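Side-chain contacts in cytoplasmic export protein 1 (Saccharomyces cerevisiae, PDB 3VWA), which takes part in exporting tRNA from the nucleus, probably collecting it from export receptors at the nuclear pore and passing it on towards translation: residues V109-G112 with I113-L116; F137-I140 with K141-V145; N231-T234 with W235-P239. All coordinates share one frame; numbering follows the deposited sequence.

In the fold
All three contacts are local and sit in the N-terminal kinase-like domain, ahead of the helical HEAT-repeat part of the chain. Contact 1, two turns of helix 106-122, is buried and stands in the middle: it touches both of the others, which are about 22 Å apart between centres and do not meet. Contact 2, the tip of hairpin 136-138/144-146, is partly buried and relies on strand pairing and one busy asparagine. Contact 3, the short helix 233-237, lies at the surface, and its chemistry is capping, hydroxyl and charged groups. Where the helix of contact 1 meets its neighbours, Q115 reaches the hairpin and E110 reaches N238.

Contact 1 (V109-G112 with I113-L116); sequences VELG and ISQL
V109 to L116 form two regular turns of alpha-helix, with I113 N reaching V109 O at 3.0 Å and 165° and L116 N making the same i to i+4 bond to G112 O. They belong to helix 106-122 of the kinase-like domain. L111 O is held twice: by Q115 N, as the helix requires, and by S114 OG at 2.7 Å. A chi1 of 79° swings that hydroxyl back toward the preceding turn, and S114 thus satisfies its polar end on its own helix. Beside it, the chains of L111 and Q115 cross at a slant, L111 CD1 meeting Q115 NE2 at 3.5 Å. The oxygen end of the same amide passes G112, with Q115 OE1 3.6 Å from G112 CA; OE1 itself accepts from W144 N of the neighbouring hairpin. With Q115 cut back to an alanine, W144 N would probably lose this acceptor and a gap would open beside L111 CD1. The buried E110 carboxylate leads away from this turn, to a salt bridge with K106 and a hydrogen bond with N238. On the apolar flank, near M199, V109 CG1 touches I113 CD1 at 4.2 Å, while I113 CG1 rests 3.4 Å from V109 O.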
ATOM      1  N   VAL A 109       7.845  16.496  -6.270  1.00 28.27           N
ATOM      2  CA  VAL A 109       9.239  16.893  -6.422  1.00 26.10           C
ATOM      3  C   VAL A 109       9.400  18.211  -5.638  1.00 25.55           C
ATOM      4  O   VAL A 109      10.378  18.406  -4.928  1.00 30.65           O
ATOM      5  CB  VAL A 109       9.597  17.108  -7.955  1.00 28.37           C
ATOM      6  CG1 VAL A 109      11.024  17.659  -8.162  1.00 25.11           C
ATOM      7  CG2 VAL A 109       9.412  15.835  -8.774  1.00 26.97           C
ATOM      8  N   GLU A 110       8.426  19.100  -5.761  1.00 23.78           N
ATOM      9  CA  GLU A 110       8.463  20.376  -5.097  1.00 25.75           C
ATOM     10  C   GLU A 110       8.378  20.198  -3.561  1.00 24.82           C
ATOM     11  O   GLU A 110       9.037  20.898  -2.821  1.00 25.27           O
ATOM     12  CB  GLU A 110       7.301  21.292  -5.579  1.00 26.40           C
ATOM     13  CG  GLU A 110       7.465  21.930  -6.968  1.00 30.16           C
ATOM     14  CD  GLU A 110       6.145  22.449  -7.540  1.00 30.59           C
ATOM     15  OE1 GLU A 110       5.300  22.965  -6.751  1.00 30.02           O
ATOM     16  OE2 GLU A 110       5.955  22.341  -8.773  1.00 25.77           O
ATOM     17  N   LEU A 111       7.531  19.287  -3.116  1.00 26.07           N
ATOM     18  CA  LEU A 111       7.462  18.914  -1.695  1.00 29.51           C
ATOM     19  C   LEU A 111       8.814  18.422  -1.172  1.00 28.22           C
ATOM     20  O   LEU A 111       9.260  18.874  -0.135  1.00 27.06           O
ATOM     21  CB  LEU A 111       6.362  17.878  -1.470  1.00 30.81           C
ATOM     22  CG  LEU A 111       5.701  17.688  -0.079  1.00 32.91           C
ATOM     23  CD1 LEU A 111       5.933  16.288   0.424  1.00 28.69           C
ATOM     24  CD2 LEU A 111       6.021  18.728   0.995  1.00 30.25           C
ATOM     25  N   GLY A 112       9.513  17.571  -1.923  1.00 29.13           N
ATOM     26  CA  GLY A 112      10.817  17.071  -1.441  1.00 25.91           C
ATOM     27  C   GLY A 112      11.829  18.187  -1.372  1.00 27.99           C
ATOM     28  O   GLY A 112      12.586  18.339  -0.409  1.00 26.58           O
ATOM     29  N   ILE A 113      11.811  19.030  -2.389  1.00 28.65           N
ATOM     30  CA  ILE A 113      12.702  20.200  -2.394  1.00 26.79           C
ATOM     31  C   ILE A 113      12.446  21.070  -1.175  1.00 25.79           C
ATOM     32  O   ILE A 113      13.386  21.579  -0.571  1.00 25.20           O
ATOM     33  CB  ILE A 113      12.504  21.023  -3.677  1.00 27.50           C
ATOM     34  CG1 ILE A 113      13.165  20.268  -4.846  1.00 29.83           C
ATOM     35  CG2 ILE A 113      13.106  22.403  -3.549  1.00 21.97           C
ATOM     36  CD1 ILE A 113      12.803  20.868  -6.204  1.00 28.40           C
ATOM     37  N   SER A 114      11.178  21.228  -0.814  1.00 26.00           N
ATOM     38  CA  SER A 114      10.825  22.010   0.389  1.00 24.82           C
ATOM     39  C   SER A 114      11.366  21.345   1.694  1.00 27.39           C
ATOM     40  O   SER A 114      11.758  22.044   2.643  1.00 26.33           O
ATOM     41  CB  SER A 114       9.330  22.308   0.469  1.00 24.07           C
ATOM     42  OG  SER A 114       8.530  21.219   0.933  1.00 23.86           O
ATOM     43  N   GLN A 115      11.462  20.013   1.712  1.00 24.23           N
ATOM     44  CA  GLN A 115      12.005  19.332   2.863  1.00 26.10           C
ATOM     45  C   GLN A 115      13.519  19.545   2.940  1.00 30.03           C
ATOM     46  O   GLN A 115      14.059  19.736   4.025  1.00 33.41           O
ATOM     47  CB  GLN A 115      11.645  17.850   2.823  1.00 26.97           C
ATOM     48  CG  GLN A 115      10.172  17.581   3.090  1.00 23.96           C
ATOM     49  CD  GLN A 115       9.704  16.278   2.508  1.00 24.30           C
ATOM     50  OE1 GLN A 115      10.446  15.595   1.795  1.00 25.05           O
ATOM     51  NE2 GLN A 115       8.462  15.906   2.816  1.00 24.50           N
ATOM     52  N   LEU A 116      14.188  19.581   1.781  1.00 30.51           N
ATOM     53  CA  LEU A 116      15.632  19.789   1.730  1.00 27.62           C
ATOM     54  C   LEU A 116      15.964  21.226   2.156  1.00 27.45           C
ATOM     55  O   LEU A 116      16.975  21.456   2.815  1.00 28.34           O
ATOM     56  CB  LEU A 116      16.162  19.530   0.309  1.00 27.26           C
ATOM     57  CG  LEU A 116      16.090  18.121  -0.242  1.00 26.34           C
ATOM     58  CD1 LEU A 116      16.806  18.124  -1.577  1.00 30.51           C
ATOM     59  CD2 LEU A 116      16.781  17.094   0.664  1.00 25.07           C
TER

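Contact 2 (F137-I140 with K141-V145); sequences FINI and KGEWV
F137 and V145 pair through both backbone bonds, F137 N to V145 O at 2.8 Å and V145 N to F137 O at 2.6 Å, and so start an antiparallel hairpin that closes in a type I turn with a G1 bulge. I138 and W144 follow as a non-hydrogen-bonded pair, after which N139 N gives to E143 O. The turn from N139 to G142 is shut by G142 N, which donates to N139 O at 3.1 Å. G142, with phi 81°, and E143 make the bulge, so E143 N does not return to N139 O. It finds the N139 side chain instead: OD1 accepts it at 3.1 Å, from above the plane of the amide, and takes a weak bond from K141 N as well. The N139 side chain is set over the turn by a chi1 of 56°, which puts CG between its own N and C. Its other end, ND2, donates to E143 OE1 on the anti side at 3.1 Å, with amide and carboxylate planes 45° apart. Packing is tight where I138 CG2 lies 3.4 Å from G142 CA. W144 gives its indole NE1 to T280 OG1. Strand 136-138 pairs with strand 92-93 on its other side, I138 bonding V92, while W144 leans on L116 of helix 106-122 and I140 O takes a bond from N286 on helix 283-303.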
ATOM      1  N   PHE A 137      18.550  11.035   0.523  1.00 23.36           N
ATOM      2  CA  PHE A 137      17.897   9.806   0.955  1.00 25.80           C
ATOM      3  C   PHE A 137      16.478  10.088   1.373  1.00 26.12           C
ATOM      4  O   PHE A 137      16.117  11.235   1.645  1.00 26.80           O
ATOM      5  CB  PHE A 137      18.668   9.149   2.120  1.00 27.10           C
ATOM      6  CG  PHE A 137      19.988   8.576   1.707  1.00 26.73           C
ATOM      7  CD1 PHE A 137      21.086   9.409   1.458  1.00 29.48           C
ATOM      8  CD2 PHE A 137      20.133   7.218   1.534  1.00 27.39           C
ATOM      9  CE1 PHE A 137      22.301   8.887   1.029  1.00 27.22           C
ATOM     10  CE2 PHE A 137      21.360   6.670   1.150  1.00 25.73           C
ATOM     11  CZ  PHE A 137      22.430   7.498   0.898  1.00 26.93           C
ATOM     12  N   ILE A 138      15.697   9.026   1.438  1.00 27.79           N
ATOM     13  CA  ILE A 138      14.305   9.067   1.936  1.00 29.17           C
ATOM     14  C   ILE A 138      14.185   8.298   3.248  1.00 28.71           C
ATOM     15  O   ILE A 138      14.610   7.147   3.316  1.00 28.70           O
ATOM     16  CB  ILE A 138      13.411   8.331   0.955  1.00 26.93           C
ATOM     17  CG1 ILE A 138      13.783   8.802  -0.460  1.00 29.91           C
ATOM     18  CG2 ILE A 138      11.945   8.617   1.301  1.00 23.68           C
ATOM     19  CD1 ILE A 138      13.376   7.838  -1.541  1.00 34.11           C
ATOM     20  N   ASN A 139      13.534   8.871   4.251  1.00 27.60           N
ATOM     21  CA  ASN A 139      13.317   8.067   5.455  1.00 31.07           C
ATOM     22  C   ASN A 139      12.110   7.166   5.288  1.00 31.09           C
ATOM     23  O   ASN A 139      11.537   7.159   4.182  1.00 27.57           O
ATOM     24  CB  ASN A 139      13.246   8.928   6.735  1.00 30.27           C
ATOM     25  CG  ASN A 139      12.181  10.006   6.676  1.00 32.46           C
ATOM     26  OD1 ASN A 139      11.121   9.844   6.063  1.00 32.49           O
ATOM     27  ND2 ASN A 139      12.439  11.097   7.371  1.00 32.35           N
ATOM     28  N   ILE A 140      11.682   6.444   6.354  1.00 28.55           N
ATOM     29  CA  ILE A 140      10.484   5.579   6.232  1.00 30.84           C
ATOM     30  C   ILE A 140       9.185   6.363   5.973  1.00 28.12           C
ATOM     31  O   ILE A 140       8.238   5.791   5.503  1.00 26.52           O
ATOM     32  CB  ILE A 140      10.215   4.601   7.428  1.00 31.22           C
ATOM     33  CG1 ILE A 140      10.692   5.190   8.748  1.00 34.32           C
ATOM     34  CG2 ILE A 140      10.885   3.245   7.168  1.00 38.16           C
ATOM     35  CD1 ILE A 140       9.761   6.185   9.389  1.00 30.85           C
ATOM     36  N   LYS A 141       9.144   7.642   6.328  1.00 28.94           N
ATOM     37  CA  LYS A 141       7.942   8.446   6.133  1.00 28.43           C
ATOM     38  C   LYS A 141       7.989   9.209   4.817  1.00 28.26           C
ATOM     39  O   LYS A 141       7.223  10.140   4.592  1.00 27.41           O
ATOM     40  CB  LYS A 141       7.802   9.382   7.303  1.00 30.87           C
ATOM     41  CG  LYS A 141       7.367   8.656   8.584  1.00 36.12           C
ATOM     42  CD  LYS A 141       6.780   9.645   9.587  1.00 40.42           C
ATOM     43  CE  LYS A 141       6.158   8.921  10.782  1.00 45.59           C
ATOM     44  NZ  LYS A 141       6.394   9.610  12.089  1.00 45.49           N
ATOM     45  N   GLY A 142       8.924   8.840   3.943  1.00 28.66           N
ATOM     46  CA  GLY A 142       8.908   9.355   2.564  1.00 26.36           C
ATOM     47  C   GLY A 142       9.499  10.752   2.454  1.00 29.25           C
ATOM     48  O   GLY A 142       9.466  11.357   1.381  1.00 27.68           O
ATOM     49  N   GLU A 143      10.065  11.246   3.554  1.00 25.36           N
ATOM     50  CA  GLU A 143      10.574  12.596   3.614  1.00 28.69           C
ATOM     51  C   GLU A 143      12.032  12.551   3.183  1.00 24.93           C
ATOM     52  O   GLU A 143      12.781  11.594   3.486  1.00 25.75           O
ATOM     53  CB  GLU A 143      10.511  13.189   5.055  1.00 28.92           C
ATOM     54  CG  GLU A 143       9.137  13.364   5.710  1.00 29.70           C
ATOM     55  CD  GLU A 143       9.259  13.670   7.232  1.00 32.27           C
ATOM     56  OE1 GLU A 143       9.908  12.867   7.937  1.00 33.05           O
ATOM     57  OE2 GLU A 143       8.774  14.713   7.730  1.00 27.93           O
ATOM     58  N   TRP A 144      12.454  13.639   2.563  1.00 23.38           N
ATOM     59  CA  TRP A 144      13.787  13.680   1.952  1.00 26.91           C
ATOM     60  C   TRP A 144      14.727  14.118   3.002  1.00 25.79           C
ATOM     61  O   TRP A 144      14.530  15.190   3.557  1.00 24.27           O
ATOM     62  CB  TRP A 144      13.811  14.680   0.776  1.00 25.77           C
ATOM     63  CG  TRP A 144      13.000  14.193  -0.405  1.00 28.38           C
ATOM     64  CD1 TRP A 144      12.075  13.147  -0.424  1.00 26.00           C
ATOM     65  CD2 TRP A 144      13.011  14.726  -1.763  1.00 27.61           C
ATOM     66  NE1 TRP A 144      11.559  12.981  -1.659  1.00 29.57           N
ATOM     67  CE2 TRP A 144      12.076  13.901  -2.526  1.00 30.90           C
ATOM     68  CE3 TRP A 144      13.697  15.773  -2.414  1.00 29.79           C
ATOM     69  CZ2 TRP A 144      11.810  14.141  -3.894  1.00 29.07           C
ATOM     70  CZ3 TRP A 144      13.417  16.025  -3.790  1.00 26.40           C
ATOM     71  CH2 TRP A 144      12.495  15.213  -4.503  1.00 31.33           C
ATOM     72  N   VAL A 145      15.750  13.290   3.246  1.00 26.13           N
ATOM     73  CA  VAL A 145      16.836  13.518   4.214  1.00 26.14           C
ATOM     74  C   VAL A 145      18.288  13.555   3.589  1.00 29.98           C
ATOM     75  O   VAL A 145      18.518  13.033   2.491  1.00 29.33           O
ATOM     76  CB  VAL A 145      16.722  12.543   5.428  1.00 28.29           C
ATOM     77  CG1 VAL A 145      15.481  12.875   6.279  1.00 29.06           C
ATOM     78  CG2 VAL A 145      16.683  11.064   4.986  1.00 24.88           C
TER

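Contact 3 (N231-T234 with W235-P239); sequences NTET and WRSNP
The guanidinium of R236 spreads beside N231, whose backbone carbonyl lies over one of its faces: N231 C is 3.8 Å above the plane, offset toward the rim, and N231 O is 2.8 Å from R236 NH2. The side chains of the two residues run side by side in the same direction, their flat ends turned 62° apart, with the arginine extended from CG to NE along the start of the helix. The second flat group, the indole of W235, is sent away from this short turn, CG standing opposite the backbone N (chi1 -172°). It packs on S114 and L117 of helix 106-122 and on L229 and E230 of helix 222-231.

T232, just ahead of the helix, is its N-cap. Its OG1 takes a weak bond from W235 N at 3.4 Å, but its stronger partner is L229 O, and W208 NE1 also bonds there. At the next residue, E233 O is gripped twice by S237, by the backbone N at 2.9 Å and by OG at 3.0 Å from above the carbonyl plane. The same OG comes within 2.9 Å of E233 OE1, which the bend of the glutamate at chi2 brings round. T234 turns its hydroxyl to D207.

N238 then leaves helical angles and caps the following helix, OD1 accepting from I241 N, while ND2 bonds F107 O. The whole is a single N-capped helical turn linking helix 222-231 to helix 239-248, each junction marked by a side-chain N-cap, on the surface of the kinase-like domain.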
ATOM      1  N   ASN A 231       7.314  32.681  -1.592  1.00 42.25           N
ATOM      2  CA  ASN A 231       6.431  33.709  -2.064  1.00 44.18           C
ATOM      3  C   ASN A 231       5.793  33.451  -3.419  1.00 46.84           C
ATOM      4  O   ASN A 231       4.797  34.094  -3.770  1.00 51.19           O
ATOM      5  CB  ASN A 231       7.133  35.061  -2.062  1.00 51.33           C
ATOM      6  CG  ASN A 231       6.434  36.051  -1.172  1.00 61.15           C
ATOM      7  OD1 ASN A 231       6.461  35.921   0.067  1.00 64.78           O
ATOM      8  ND2 ASN A 231       5.755  37.037  -1.795  1.00 58.04           N
ATOM      9  N   THR A 232       6.328  32.500  -4.170  1.00 41.48           N
ATOM     10  CA  THR A 232       5.884  32.354  -5.537  1.00 37.58           C
ATOM     11  C   THR A 232       4.506  31.686  -5.585  1.00 41.18           C
ATOM     12  O   THR A 232       4.067  31.042  -4.619  1.00 41.23           O
ATOM     13  CB  THR A 232       6.883  31.529  -6.332  1.00 34.70           C
ATOM     14  OG1 THR A 232       7.003  30.231  -5.719  1.00 34.05           O
ATOM     15  CG2 THR A 232       8.211  32.234  -6.351  1.00 31.77           C
ATOM     16  N   GLU A 233       3.832  31.842  -6.715  1.00 39.73           N
ATOM     17  CA  GLU A 233       2.514  31.243  -6.902  1.00 41.11           C
ATOM     18  C   GLU A 233       2.627  29.711  -6.850  1.00 35.17           C
ATOM     19  O   GLU A 233       1.768  29.053  -6.291  1.00 33.04           O
ATOM     20  CB  GLU A 233       1.862  31.753  -8.200  1.00 37.64           C
ATOM     21  CG  GLU A 233       0.489  31.153  -8.537  1.00 43.54           C
ATOM     22  CD  GLU A 233      -0.618  31.387  -7.480  1.00 47.77           C
ATOM     23  OE1 GLU A 233      -1.584  30.570  -7.420  1.00 43.13           O
ATOM     24  OE2 GLU A 233      -0.541  32.373  -6.697  1.00 45.93           O
ATOM     25  N   THR A 234       3.703  29.168  -7.416  1.00 34.45           N
ATOM     26  CA  THR A 234       3.942  27.710  -7.426  1.00 34.63           C
ATOM     27  C   THR A 234       3.934  27.115  -6.027  1.00 32.62           C
ATOM     28  O   THR A 234       3.193  26.173  -5.726  1.00 27.76           O
ATOM     29  CB  THR A 234       5.270  27.399  -8.114  1.00 35.76           C
ATOM     30  OG1 THR A 234       5.176  27.842  -9.461  1.00 34.45           O
ATOM     31  CG2 THR A 234       5.649  25.880  -8.065  1.00 33.99           C
ATOM     32  N   TRP A 235       4.756  27.700  -5.172  1.00 31.67           N
ATOM     33  CA  TRP A 235       4.847  27.270  -3.815  1.00 32.76           C
ATOM     34  C   TRP A 235       3.524  27.261  -3.099  1.00 34.35           C
ATOM     35  O   TRP A 235       3.234  26.312  -2.398  1.00 40.04           O
ATOM     36  CB  TRP A 235       5.866  28.119  -3.096  1.00 30.07           C
ATOM     37  CG  TRP A 235       6.201  27.645  -1.703  1.00 33.22           C
ATOM     38  CD1 TRP A 235       5.427  27.797  -0.555  1.00 33.24           C
ATOM     39  CD2 TRP A 235       7.426  26.966  -1.237  1.00 30.52           C
ATOM     40  NE1 TRP A 235       6.049  27.265   0.523  1.00 30.02           N
ATOM     41  CE2 TRP A 235       7.237  26.747   0.205  1.00 30.83           C
ATOM     42  CE3 TRP A 235       8.580  26.525  -1.836  1.00 27.30           C
ATOM     43  CZ2 TRP A 235       8.204  26.135   0.999  1.00 29.00           C
ATOM     44  CZ3 TRP A 235       9.532  25.883  -1.044  1.00 29.35           C
ATOM     45  CH2 TRP A 235       9.351  25.705   0.352  1.00 29.99           C
ATOM     46  N   ARG A 236       2.712  28.301  -3.283  1.00 38.86           N
ATOM     47  CA  ARG A 236       1.505  28.538  -2.497  1.00 37.92           C
ATOM     48  C   ARG A 236       0.357  27.734  -3.071  1.00 36.21           C
ATOM     49  O   ARG A 236      -0.607  27.461  -2.381  1.00 34.58           O
ATOM     50  CB  ARG A 236       1.128  30.033  -2.524  1.00 42.90           C
ATOM     51  CG  ARG A 236       2.048  30.979  -1.741  1.00 44.40           C
ATOM     52  CD  ARG A 236       1.421  32.382  -1.684  1.00 53.52           C
ATOM     53  NE  ARG A 236       2.137  33.367  -0.852  1.00 55.71           N
ATOM     54  CZ  ARG A 236       2.592  34.545  -1.302  1.00 60.31           C
ATOM     55  NH1 ARG A 236       3.232  35.387  -0.489  1.00 58.04           N
ATOM     56  NH2 ARG A 236       2.408  34.890  -2.574  1.00 61.02           N
ATOM     57  N   SER A 237       0.452  27.413  -4.361  1.00 34.49           N
ATOM     58  CA  SER A 237      -0.475  26.512  -5.071  1.00 32.65           C
ATOM     59  C   SER A 237      -0.293  25.025  -4.691  1.00 33.24           C
ATOM     60  O   SER A 237      -1.237  24.238  -4.841  1.00 28.95           O
ATOM     61  CB  SER A 237      -0.269  26.610  -6.606  1.00 30.20           C
ATOM     62  OG  SER A 237      -0.803  27.838  -7.100  1.00 34.01           O
ATOM     63  N   ASN A 238       0.901  24.647  -4.215  1.00 28.13           N
ATOM     64  CA  ASN A 238       1.187  23.254  -4.019  1.00 25.91           C
ATOM     65  C   ASN A 238       0.376  22.751  -2.824  1.00 26.84           C
ATOM     66  O   ASN A 238       0.639  23.133  -1.692  1.00 29.35           O
ATOM     67  CB  ASN A 238       2.677  23.075  -3.812  1.00 27.46           C
ATOM     68  CG  ASN A 238       3.076  21.625  -3.787  1.00 26.60           C
ATOM     69  OD1 ASN A 238       2.376  20.787  -3.245  1.00 23.61           O
ATOM     70  ND2 ASN A 238       4.200  21.326  -4.389  1.00 25.35           N
ATOM     71  N   PRO A 239      -0.645  21.922  -3.083  1.00 25.52           N
ATOM     72  CA  PRO A 239      -1.501  21.393  -2.048  1.00 26.14           C
ATOM     73  C   PRO A 239      -0.770  20.351  -1.181  1.00 30.71           C
ATOM     74  O   PRO A 239      -1.202  20.076  -0.075  1.00 30.94           O
ATOM     75  CB  PRO A 239      -2.631  20.708  -2.832  1.00 24.71           C
ATOM     76  CG  PRO A 239      -2.030  20.383  -4.174  1.00 24.34           C
ATOM     77  CD  PRO A 239      -0.981  21.402  -4.429  1.00 24.44           C
TER